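Local structure of phosphate-binding protein (Xanthomonas axonopodis pv. citri, 5UB3) at residues F97-R100 with R101-I105; P193-F196 with K197-F200; V167-F170 with V171-L175; W186-E189 with R190-P193; S122-G126 with Y127-M131. The protein probably serves as a periplasmic binding protein of the phosphonate-binding type that senses small anions and partners with a diguanylate cyclase. One frame throughout, in Å; residues are numbered along the deposited sequence. Where two conformers were deposited one is given.

Contact 1. Residues F97-R100 with R101-I105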
# COMPACT_ATOMS: atom_id res chain seq x y z
N PHE A 97 -14.23 1.71 6.67
CA PHE A 97 -14.46 3.07 7.13
C PHE A 97 -14.97 2.92 8.51
O PHE A 97 -15.85 2.10 8.76
CB PHE A 97 -15.49 3.76 6.28
CG PHE A 97 -15.03 4.10 4.88
CD1 PHE A 97 -14.94 3.11 3.92
CD2 PHE A 97 -14.75 5.39 4.53
CE1 PHE A 97 -14.55 3.42 2.64
CE2 PHE A 97 -14.35 5.72 3.25
CZ PHE A 97 -14.27 4.73 2.29
N PHE A 98 -14.48 3.72 9.44
CA PHE A 98 -14.96 3.61 10.78
C PHE A 98 -15.20 4.98 11.40
O PHE A 98 -14.61 5.97 10.98
CB PHE A 98 -13.97 2.81 11.62
CG PHE A 98 -12.67 3.49 11.80
CD1 PHE A 98 -11.65 3.31 10.86
CD2 PHE A 98 -12.45 4.36 12.88
CE1 PHE A 98 -10.45 3.97 10.99
CE2 PHE A 98 -11.26 5.01 13.03
CZ PHE A 98 -10.25 4.83 12.09
N VAL A 99 -16.08 4.99 12.38
CA VAL A 99 -16.39 6.19 13.16
C VAL A 99 -16.42 5.92 14.65
O VAL A 99 -16.45 4.77 15.09
CB VAL A 99 -17.78 6.71 12.84
CG1 VAL A 99 -17.87 7.03 11.35
CG2 VAL A 99 -18.87 5.72 13.27
N ARG A 100 -16.51 7.00 15.41
CA ARG A 100 -16.87 6.83 16.82
C ARG A 100 -18.25 6.21 16.95
O ARG A 100 -19.16 6.46 16.16
CB ARG A 100 -16.82 8.14 17.57
CG ARG A 100 -15.39 8.61 17.76
CD ARG A 100 -15.38 9.73 18.78
NE ARG A 100 -16.03 9.30 20.02
CZ ARG A 100 -15.43 8.78 21.09
NH1 ARG A 100 -14.10 8.62 21.16
NH2 ARG A 100 -16.20 8.45 22.15
N ARG A 101 -18.40 5.34 17.93
CA ARG A 101 -19.67 4.63 18.07
C ARG A 101 -20.77 5.66 18.40
O ARG A 101 -21.87 5.50 17.97
CB ARG A 101 -19.54 3.47 19.08
CG ARG A 101 -20.72 3.22 20.02
CD ARG A 101 -20.81 1.78 20.55
NE ARG A 101 -21.05 0.77 19.50
CZ ARG A 101 -22.13 0.69 18.69
NH1 ARG A 101 -23.14 1.56 18.75
NH2 ARG A 101 -22.20 -0.31 17.79
N ASP A 102 -20.43 6.74 19.10
CA ASP A 102 -21.42 7.79 19.39
C ASP A 102 -21.69 8.77 18.21
O ASP A 102 -22.49 9.71 18.33
CB ASP A 102 -21.08 8.51 20.72
CG ASP A 102 -19.67 9.17 20.72
OD1 ASP A 102 -19.07 9.42 19.70
OD2 ASP A 102 -19.14 9.46 21.79
N SER A 103 -21.08 8.52 17.04
CA SER A 103 -21.30 9.32 15.83
C SER A 103 -22.69 9.04 15.32
O SER A 103 -23.21 7.96 15.46
CB SER A 103 -20.31 8.87 14.72
OG SER A 103 -20.59 9.48 13.46
N PRO A 104 -23.27 9.98 14.64
CA PRO A 104 -24.52 9.68 14.00
C PRO A 104 -24.38 9.06 12.58
O PRO A 104 -25.39 8.83 11.90
CB PRO A 104 -25.12 11.06 13.87
CG PRO A 104 -23.93 11.89 13.53
CD PRO A 104 -22.89 11.39 14.47
N ILE A 105 -23.14 8.80 12.15
CA ILE A 105 -22.90 8.16 10.84
C ILE A 105 -23.07 6.62 10.92
O ILE A 105 -22.35 5.95 11.68
CB ILE A 105 -21.46 8.47 10.41
CG1 ILE A 105 -21.26 9.98 10.21
CG2 ILE A 105 -21.11 7.67 9.15
CD1 ILE A 105 -19.80 10.43 10.24

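Contact 2. Residues P193-F196 with K197-F200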
# COMPACT_ATOMS: atom_id res chain seq x y z
N PRO A 193 -4.91 1.21 18.25
CA PRO A 193 -4.83 0.92 19.70
C PRO A 193 -6.16 0.49 20.26
O PRO A 193 -7.19 1.07 19.95
CB PRO A 193 -4.39 2.24 20.35
CG PRO A 193 -3.94 3.11 19.24
CD PRO A 193 -4.57 2.62 17.98
N PRO A 194 -6.15 -0.60 21.03
CA PRO A 194 -7.37 -1.06 21.68
C PRO A 194 -8.16 0.06 22.38
O PRO A 194 -9.37 0.13 22.19
CB PRO A 194 -6.84 -2.10 22.66
CG PRO A 194 -5.69 -2.69 21.92
CD PRO A 194 -5.04 -1.56 21.18
N VAL A 195 -7.48 0.94 23.12
CA VAL A 195 -8.12 2.08 23.78
C VAL A 195 -8.97 2.91 22.80
O VAL A 195 -9.99 3.41 23.18
CB VAL A 195 -7.10 2.98 24.55
CG1 VAL A 195 -6.08 3.63 23.63
CG2 VAL A 195 -7.80 4.07 25.33
N PHE A 196 -8.53 3.07 21.54
CA PHE A 196 -9.32 3.75 20.52
C PHE A 196 -10.35 2.86 19.89
O PHE A 196 -11.47 3.28 19.71
CB PHE A 196 -8.49 4.42 19.37
CG PHE A 196 -7.47 5.43 19.83
CD1 PHE A 196 -7.55 6.07 21.06
CD2 PHE A 196 -6.43 5.76 18.97
CE1 PHE A 196 -6.57 6.97 21.44
CE2 PHE A 196 -5.45 6.68 19.33
CZ PHE A 196 -5.52 7.28 20.56
N LYS A 197 -9.94 1.64 19.52
CA LYS A 197 -10.78 0.71 18.79
C LYS A 197 -12.13 0.43 19.45
O LYS A 197 -13.14 0.30 18.78
CB LYS A 197 -10.03 -0.62 18.64
CG LYS A 197 -10.75 -1.65 17.79
CD LYS A 197 -9.96 -2.94 17.74
CE LYS A 197 -10.56 -3.79 16.65
NZ LYS A 197 -10.05 -5.16 16.66
N ARG A 198 -12.11 0.31 20.76
CA ARG A 198 -13.33 0.01 21.52
C ARG A 198 -14.37 1.11 21.37
O ARG A 198 -15.55 0.85 21.53
CB ARG A 198 -13.02 -0.24 23.00
CG ARG A 198 -12.61 1.00 23.74
CD ARG A 198 -11.90 0.61 25.02
NE ARG A 198 -11.72 1.73 25.94
CZ ARG A 198 -10.95 1.69 27.03
NH1 ARG A 198 -10.26 0.58 27.33
NH2 ARG A 198 -10.82 2.75 27.80
N ASP A 199 -13.94 2.34 21.05
CA ASP A 199 -14.90 3.43 20.82
C ASP A 199 -15.39 3.60 19.39
O ASP A 199 -16.13 4.53 19.10
CB ASP A 199 -14.33 4.72 21.38
CG ASP A 199 -14.24 4.71 22.93
OD1 ASP A 199 -15.08 4.13 23.61
OD2 ASP A 199 -13.30 5.29 23.44
N PHE A 200 -14.99 2.67 18.51
CA PHE A 200 -15.29 2.74 17.10
C PHE A 200 -16.25 1.68 16.59
O PHE A 200 -16.31 0.57 17.09
CB PHE A 200 -13.98 2.56 16.28
CG PHE A 200 -12.99 3.66 16.43
CD1 PHE A 200 -13.37 4.96 16.73
CD2 PHE A 200 -11.67 3.42 16.19
CE1 PHE A 200 -12.43 5.97 16.82
CE2 PHE A 200 -10.69 4.43 16.30
CZ PHE A 200 -11.09 5.70 16.60
O HOH W 1 -11.38 4.32 25.17

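Contact 3. Residues V167-F170 with V171-L175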
# COMPACT_ATOMS: atom_id res chain seq x y z
N VAL A 167 -4.87 8.46 11.67
CA VAL A 167 -6.26 8.26 11.24
C VAL A 167 -7.08 7.83 12.47
O VAL A 167 -8.12 8.37 12.76
CB VAL A 167 -6.35 7.19 10.17
CG1 VAL A 167 -7.78 6.88 9.84
CG2 VAL A 167 -5.64 7.65 8.90
N ALA A 168 -6.61 6.80 13.17
CA ALA A 168 -7.34 6.29 14.31
C ALA A 168 -7.44 7.40 15.38
O ALA A 168 -8.50 7.71 15.88
CB ALA A 168 -6.65 5.05 14.85
N ALA A 169 -6.32 8.06 15.66
CA ALA A 169 -6.27 9.10 16.70
C ALA A 169 -7.14 10.30 16.45
O ALA A 169 -7.81 10.78 17.36
CB ALA A 169 -4.83 9.53 16.94
N PHE A 170 -7.15 10.81 15.21
CA PHE A 170 -7.99 11.98 14.88
C PHE A 170 -9.45 11.68 14.99
O PHE A 170 -10.21 12.53 15.38
CB PHE A 170 -7.73 12.53 13.46
CG PHE A 170 -6.57 13.46 13.38
CD1 PHE A 170 -5.30 12.99 13.52
CD2 PHE A 170 -6.77 14.79 13.13
CE1 PHE A 170 -4.22 13.85 13.45
CE2 PHE A 170 -5.70 15.66 13.05
CZ PHE A 170 -4.43 15.19 13.21
N VAL A 171 -9.85 10.49 14.60
CA VAL A 171 -11.26 10.10 14.72
C VAL A 171 -11.58 9.88 16.19
O VAL A 171 -12.68 10.26 16.67
CB VAL A 171 -11.63 8.88 13.88
CG1 VAL A 171 -13.12 8.57 13.99
CG2 VAL A 171 -11.31 9.17 12.45
N HIS A 172 -10.61 9.32 16.93
CA HIS A 172 -10.93 9.03 18.31
C HIS A 172 -11.14 10.30 19.08
O HIS A 172 -12.02 10.35 19.94
CB HIS A 172 -9.89 8.19 18.98
CG HIS A 172 -10.38 7.68 20.30
ND1 HIS A 172 -9.92 8.17 21.49
CD2 HIS A 172 -11.35 6.80 20.60
CE1 HIS A 172 -10.55 7.58 22.48
NE2 HIS A 172 -11.44 6.75 21.97
N LYS A 173 -10.35 11.33 18.72
CA LYS A 173 -10.30 12.55 19.47
C LYS A 173 -11.32 13.56 18.97
O LYS A 173 -11.23 14.71 19.40
CB LYS A 173 -8.87 13.10 19.50
CG LYS A 173 -7.94 12.15 20.23
CD LYS A 173 -6.52 12.63 20.23
CE LYS A 173 -5.50 11.50 20.42
NZ LYS A 173 -5.67 11.00 21.80
N HIS A 174 -12.32 13.14 18.17
CA HIS A 174 -13.37 14.00 17.62
C HIS A 174 -12.84 15.11 16.68
O HIS A 174 -13.47 16.13 16.50
CB HIS A 174 -14.25 14.64 18.73
CG HIS A 174 -15.08 13.67 19.49
ND1 HIS A 174 -14.64 13.05 20.65
CD2 HIS A 174 -16.35 13.23 19.28
CE1 HIS A 174 -15.60 12.26 21.11
NE2 HIS A 174 -16.64 12.34 20.29
N LEU A 175 -11.67 14.91 16.09
CA LEU A 175 -11.15 15.94 15.19
C LEU A 175 -11.71 15.71 13.81
O LEU A 175 -11.90 16.65 13.11
CB LEU A 175 -9.66 15.90 15.15
CG LEU A 175 -9.06 16.18 16.52
CD1 LEU A 175 -7.61 15.73 16.55
CD2 LEU A 175 -9.18 17.65 16.91

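Contact 4. Residues W186-E189 with R190-P193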
# COMPACT_ATOMS: atom_id res chain seq x y z
N TRP A 186 -6.91 -2.69 11.17
CA TRP A 186 -7.89 -2.71 12.22
C TRP A 186 -7.49 -3.59 13.41
O TRP A 186 -7.81 -3.27 14.54
CB TRP A 186 -9.20 -3.22 11.64
CG TRP A 186 -10.39 -3.17 12.55
CD1 TRP A 186 -11.07 -4.24 13.06
CD2 TRP A 186 -11.08 -1.97 13.03
NE1 TRP A 186 -12.13 -3.79 13.81
CE2 TRP A 186 -12.16 -2.41 13.80
CE3 TRP A 186 -10.88 -0.59 12.86
CZ2 TRP A 186 -13.07 -1.53 14.42
CZ3 TRP A 186 -11.79 0.31 13.46
CH2 TRP A 186 -12.86 -0.18 14.24
N ASP A 187 -6.83 -4.71 13.12
CA ASP A 187 -6.45 -5.72 14.13
C ASP A 187 -4.99 -5.61 14.51
O ASP A 187 -4.47 -6.42 15.28
CB ASP A 187 -6.78 -7.14 13.60
CG ASP A 187 -8.29 -7.41 13.60
OD1 ASP A 187 -8.98 -6.98 14.53
OD2 ASP A 187 -8.80 -7.98 12.63
N ASP A 188 -4.31 -4.60 13.97
CA ASP A 188 -2.95 -4.34 14.30
C ASP A 188 -2.91 -3.24 15.33
O ASP A 188 -3.09 -2.08 15.00
CB ASP A 188 -2.22 -3.90 13.05
CG ASP A 188 -0.76 -3.80 13.25
OD1 ASP A 188 -0.33 -3.47 14.38
OD2 ASP A 188 -0.04 -4.08 12.27
N GLU A 189 -2.52 -3.59 16.55
CA GLU A 189 -2.56 -2.64 17.66
C GLU A 189 -1.61 -1.42 17.58
O GLU A 189 -1.85 -0.46 18.29
CB GLU A 189 -2.40 -3.38 18.97
CG GLU A 189 -3.49 -4.46 19.17
CD GLU A 189 -3.43 -5.10 20.52
OE1 GLU A 189 -2.70 -4.55 21.36
OE2 GLU A 189 -4.10 -6.13 20.72
N ARG A 190 -0.56 -1.43 16.75
CA ARG A 190 0.26 -0.21 16.57
C ARG A 190 -0.50 0.84 15.77
O ARG A 190 -0.32 2.03 15.97
CB ARG A 190 1.57 -0.49 15.85
CG ARG A 190 2.67 -1.07 16.75
CD ARG A 190 3.72 -1.78 15.91
NE ARG A 190 3.03 -2.66 14.95
CZ ARG A 190 3.48 -3.03 13.76
NH1 ARG A 190 4.67 -2.66 13.30
NH2 ARG A 190 2.71 -3.81 13.01
N HIS A 191 -1.36 0.38 14.86
CA HIS A 191 -2.17 1.25 14.01
C HIS A 191 -3.53 1.56 14.63
O HIS A 191 -4.00 2.67 14.50
CB HIS A 191 -2.35 0.60 12.63
CG HIS A 191 -1.05 0.31 11.95
ND1 HIS A 191 -0.79 -0.87 11.28
CD2 HIS A 191 0.09 1.03 11.88
CE1 HIS A 191 0.43 -0.84 10.79
NE2 HIS A 191 0.99 0.30 11.14
N MET A 192 -4.16 0.58 15.28
CA MET A 192 -5.47 0.76 15.88
C MET A 192 -5.41 0.32 17.35
O MET A 192 -5.83 -0.80 17.66
CB MET A 192 -6.51 -0.02 15.09
CG MET A 192 -7.89 -0.13 15.73
SD MET A 192 -8.87 1.39 15.83
CE MET A 192 -8.72 1.92 14.13
N PRO A 193 -4.91 1.21 18.25
CA PRO A 193 -4.83 0.92 19.70
C PRO A 193 -6.16 0.49 20.26
O PRO A 193 -7.19 1.07 19.95
CB PRO A 193 -4.39 2.24 20.35
CG PRO A 193 -3.94 3.11 19.24
CD PRO A 193 -4.57 2.62 17.98
O HOH W 2 -6.38 -3.19 16.65

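Contact 5. Residues S122-G126 with Y127-M131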
# COMPACT_ATOMS: atom_id res chain seq x y z
N SER A 122 -0.07 7.76 -1.76
CA SER A 122 0.49 6.49 -2.11
C SER A 122 -0.16 5.31 -1.36
O SER A 122 0.12 4.14 -1.68
CB SER A 122 2.03 6.58 -1.94
OG SER A 122 2.54 7.77 -2.62
N SER A 123 -1.11 5.57 -0.44
CA SER A 123 -1.66 4.50 0.37
C SER A 123 -2.82 3.82 -0.33
O SER A 123 -3.76 4.45 -0.83
CB SER A 123 -2.15 5.09 1.69
OG SER A 123 -2.93 4.17 2.39
N THR A 124 -2.78 2.50 -0.41
CA THR A 124 -3.87 1.73 -1.04
C THR A 124 -5.12 1.78 -0.20
O THR A 124 -6.14 2.27 -0.63
CB THR A 124 -3.46 0.25 -1.26
OG1 THR A 124 -2.32 0.23 -2.10
CG2 THR A 124 -4.52 -0.51 -1.95
N SER A 125 -5.03 1.26 1.01
CA SER A 125 -6.17 1.07 1.84
C SER A 125 -6.56 2.36 2.54
O SER A 125 -7.65 2.45 3.11
CB SER A 125 -5.91 -0.03 2.87
OG SER A 125 -4.86 0.34 3.79
N GLY A 126 -5.64 3.33 2.57
CA GLY A 126 -5.87 4.58 3.30
C GLY A 126 -6.01 5.80 2.43
O GLY A 126 -6.11 6.93 2.94
N TYR A 127 -6.05 5.61 1.11
CA TYR A 127 -6.35 6.71 0.20
C TYR A 127 -7.03 6.21 -1.05
O TYR A 127 -8.15 6.60 -1.38
CB TYR A 127 -5.06 7.52 -0.17
CG TYR A 127 -5.30 8.62 -1.10
CD1 TYR A 127 -5.88 9.80 -0.66
CD2 TYR A 127 -4.99 8.50 -2.44
CE1 TYR A 127 -6.09 10.85 -1.54
CE2 TYR A 127 -5.20 9.52 -3.31
CZ TYR A 127 -5.77 10.69 -2.87
OH TYR A 127 -5.99 11.69 -3.76
N LEU A 128 -6.36 5.34 -1.76
CA LEU A 128 -6.84 4.98 -3.10
C LEU A 128 -8.13 4.27 -2.98
O LEU A 128 -9.09 4.66 -3.62
CB LEU A 128 -5.81 4.14 -3.86
CG LEU A 128 -4.54 4.93 -4.20
CD1 LEU A 128 -3.35 4.02 -4.56
CD2 LEU A 128 -4.71 6.03 -5.24
N LEU A 129 -8.20 3.20 -2.21
CA LEU A 129 -9.45 2.44 -2.06
C LEU A 129 -10.58 3.24 -1.50
O LEU A 129 -11.66 3.23 -2.08
CB LEU A 129 -9.29 1.15 -1.28
CG LEU A 129 -8.31 0.15 -1.92
CD1 LEU A 129 -8.36 -1.15 -1.10
CD2 LEU A 129 -8.64 -0.12 -3.37
N PRO A 130 -10.35 3.96 -0.38
CA PRO A 130 -11.51 4.74 0.07
C PRO A 130 -11.96 5.83 -0.92
O PRO A 130 -13.16 6.05 -1.04
CB PRO A 130 -11.04 5.37 1.38
CG PRO A 130 -9.54 5.24 1.40
CD PRO A 130 -9.26 3.96 0.61
N MET A 131 -11.04 6.51 -1.58
CA MET A 131 -11.45 7.54 -2.52
C MET A 131 -12.21 6.90 -3.68
O MET A 131 -13.19 7.44 -4.16
CB MET A 131 -10.27 8.33 -3.11
CG MET A 131 -9.64 9.32 -2.18
SD MET A 131 -10.80 10.58 -1.62
CE MET A 131 -10.18 11.98 -2.52

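Contact 1. Residues F97-R100 with R101-I105
Arg100 and Asp102 lie side by side and point the same way, one at the end of the strand and the other just round the turn that follows it. Arg100 offers its NE flank, with NE bonding Asp102 OD1 and NH2 bonding Asp102 OD2, 3.1 Å each and both nearly straight. Both oxygens lie close to the guanidinium plane, but the two flat groups are turned 39° apart. OD1 is therefore met on its syn side, while OD2 is approached from above the carboxylate. A bend at chi3 (54°) swings the guanidinium over to this side; its NH1 goes instead to the carbonyl of His172. Ser103 N closes the turn on Arg100 O at 3.0 Å. On the inner side Val99 crosses Ile105 obliquely, CG1 lying 4.0 Å from Ile105 CG2, and the other branch, CG2, rests 3.8 Å from Ser103 CB. Ser103 OG, anti to its own backbone N (chi1 172°), takes the N-H of Ile105 at 2.9 Å and fixes the bend that carries Ile105 under the valine. Strand 92-100 thus ends in a type I beta turn, Arg100 to Ser103, with an ST turn starting on its last residue, Ser103.

Contact 2. Residues P193-F196 with K197-F200
Lys197 N bonds back to Pro193 O at 2.8 Å across the one short helix 194-197, which has Pro193 at its N-cap and runs into a type I beta turn, Lys197 to Phe200, where strand 200-205 begins. Backbone bonds set this shape. Arg198 N reaches Pro194 O at 3.1 Å, as straight as the first bond; Asp199 N then bonds Phe196 O, three residues back, where the helix ends. Polar side chains meet through water 1, which donates to Val195 O and to Asp199 OD2 (2.8 Å) and accepts a weak bond from Arg198 NE. That carboxylate oxygen has a second partner in His172, so water and imidazole hold it together. Lys197 runs out fully extended to a salt bridge with Asp187, passing Trp186 in a cation-pi contact. Among the packing contacts, Val195 CG2, anti to its backbone N, sits over one face of the Arg198 guanidinium near its rim, 4.1 Å from NH2. Phe196 CB touches Phe200 CE2 at 3.8 Å, while the Phe196 ring leads away to stack on His172. Phe200 turns back under the helix end and packs against Phe98 and Val171. Its ring takes a carbonyl oxygen on one face: Phe196 O stands over the centre, and its nearest ring atom is Phe200 CD2 at 3.5 Å.

Contact 3. Residues V167-F170 with V171-L175
Phe170 and Leu175 each hold CG anti to their own carbonyl carbon (chi1 -84° and -62°), which brings the phenyl ring and the isobutyl group together where helix 164-172 stops. The end is a Schellman motif. His174, with positive phi, is its C-prime residue; Leu175 N bonds Phe170 O at 2.9 Å, and His174 N bonds Val171 O. This reversal returns Leu175 to the side of the helix that Phe170 occupies, and the two side chains cross there, Leu175 CD1 lying 3.6 Å from Phe170 CD2. Such an apolar pair spanning the six-residue loop is a regular companion of the Schellman turn.

One turn back the ladder is still helical: Val171 N to Val167 O, a long bond at 3.3 Å, then His172 N to Ala168 O and Lys173 N to Ala169 O at 2.9 Å each. Val171 sets CG2 anti to its carbonyl carbon, close against Val167 O, and its side chain packs on Phe98 of strand 92-100. The His172 ring leads away from the helix, toward the turn at 196-199. The guanidinium of Arg100, also at this helix end, probably suits the negative end of the helix dipole. Lys173 lays its aliphatic chain back along the preceding turn before bending at chi4, with CG 3.2 Å from Ala169 O and CE 4.1 Å from Ala169 CB.

Contact 4. Residues W186-E189 with R190-P193
Met192, in the loop leading to helix 194-197, folds back on Trp186, six residues earlier, in a Met-aromatic contact. Its side chain starts anti to the backbone N and then bends twice (chi2 69°, chi3 51°), curling over the indole. CG stands above one face toward the rim, and SD is 4.5 Å from the centroid of the six-membered ring, well off the normal. The methyl CE closes in obliquely, 3.5 Å from Trp186 CZ3. Met192 is split between two conformers, so the sulfur and methyl contacts, which belong to one of them, are less certain than the rest. The indole also meets Phe98 of strand 92-100. Between the two backbones water 2 donates to Trp186 O and to Met192 O (2.7 Å), tying the ends of the loop together.

Asp188 organises the bend between them. Its carbonyl oxygen accepts from His191 N at 3.0 Å and, more straightly, from Met192 N at 2.9 Å. Its carboxylate, carried forward with CG anti to the backbone N, takes Arg190 N on the anti side of OD1 at 3.1 Å. The Arg190 guanidinium, bent round at chi3 and turned 25° from the carboxylate, brings NH2 to 2.9 Å from OD2 in a salt bridge whose hydrogen bonds are weak. Glu189 O receives a CA-H contact from Pro193. One aspartate thus gathers three backbone N-H groups and one charged side chain. The backbone bonds probably do most to set the bend, with the skewed ion pair adding a more pliant electrostatic hold at the surface.

Contact 5. Residues S122-G126 with Y127-M131
Helix 124-136 opens with a wide pi-type turn, in which Leu128 N bonds Ser123 O at 2.9 Å and Leu129 N bonds Thr124 O at 2.8 Å, both nearly straight and each spanning five residues. Ser123 is the N-cap: with OG anti to its backbone N (chi1 168°), it accepts a weak bond from Gly126 N. Thr124 and Leu129 lie side by side and point the same way, Thr124 CG2 resting 3.8 Å from Leu129 CG. The other branch of the threonine, OG1, turns to the hydroxyl of Thr66. Leu128 tucks its CG against Ser123 O, and beyond it the side chain packs on Val272 of helix 259-277. Pro130 has no N-H to continue the ladder, and the helix kinks there; its CD sits 3.3 Å from Ser125 O, and that carbonyl is taken instead by Thr95 OG1. Tyr127 swings out anti to its backbone N, toward Tyr158 and Met160, and Met131 CG lies over one face of its ring near the rim. A serine-capped, pi-widened first turn followed by a proline kink thus begins helix 124-136, whose first turns are buried near the middle of this periplasmic binding protein fold.

Overall arrangement
Contacts 1 to 4 cluster on the same side of the chain's centre; contact 5 is the buried one, about 8 Å from it centre to centre. Contacts 2 and 4 are surface features sharing Pro193, each bridged by one water, with an ion pair inside contact 4 and another, Lys197 to Asp187, joining the two. Contacts 1 and 3 are partly buried; contact 1 sets an ion pair beside a buried Val99-Ile105 pair, contact 3 closes a helix with a Schellman motif. Phe98 of contact 1 meets Phe200 of contact 2 and Trp186 and Met192 of contact 4, while Arg100 and Asp199 reach His172 of contact 3. Contact 5 relies on backbone bonds, apolar packing and hydroxyls, touching this group through Pro130 against Phe97.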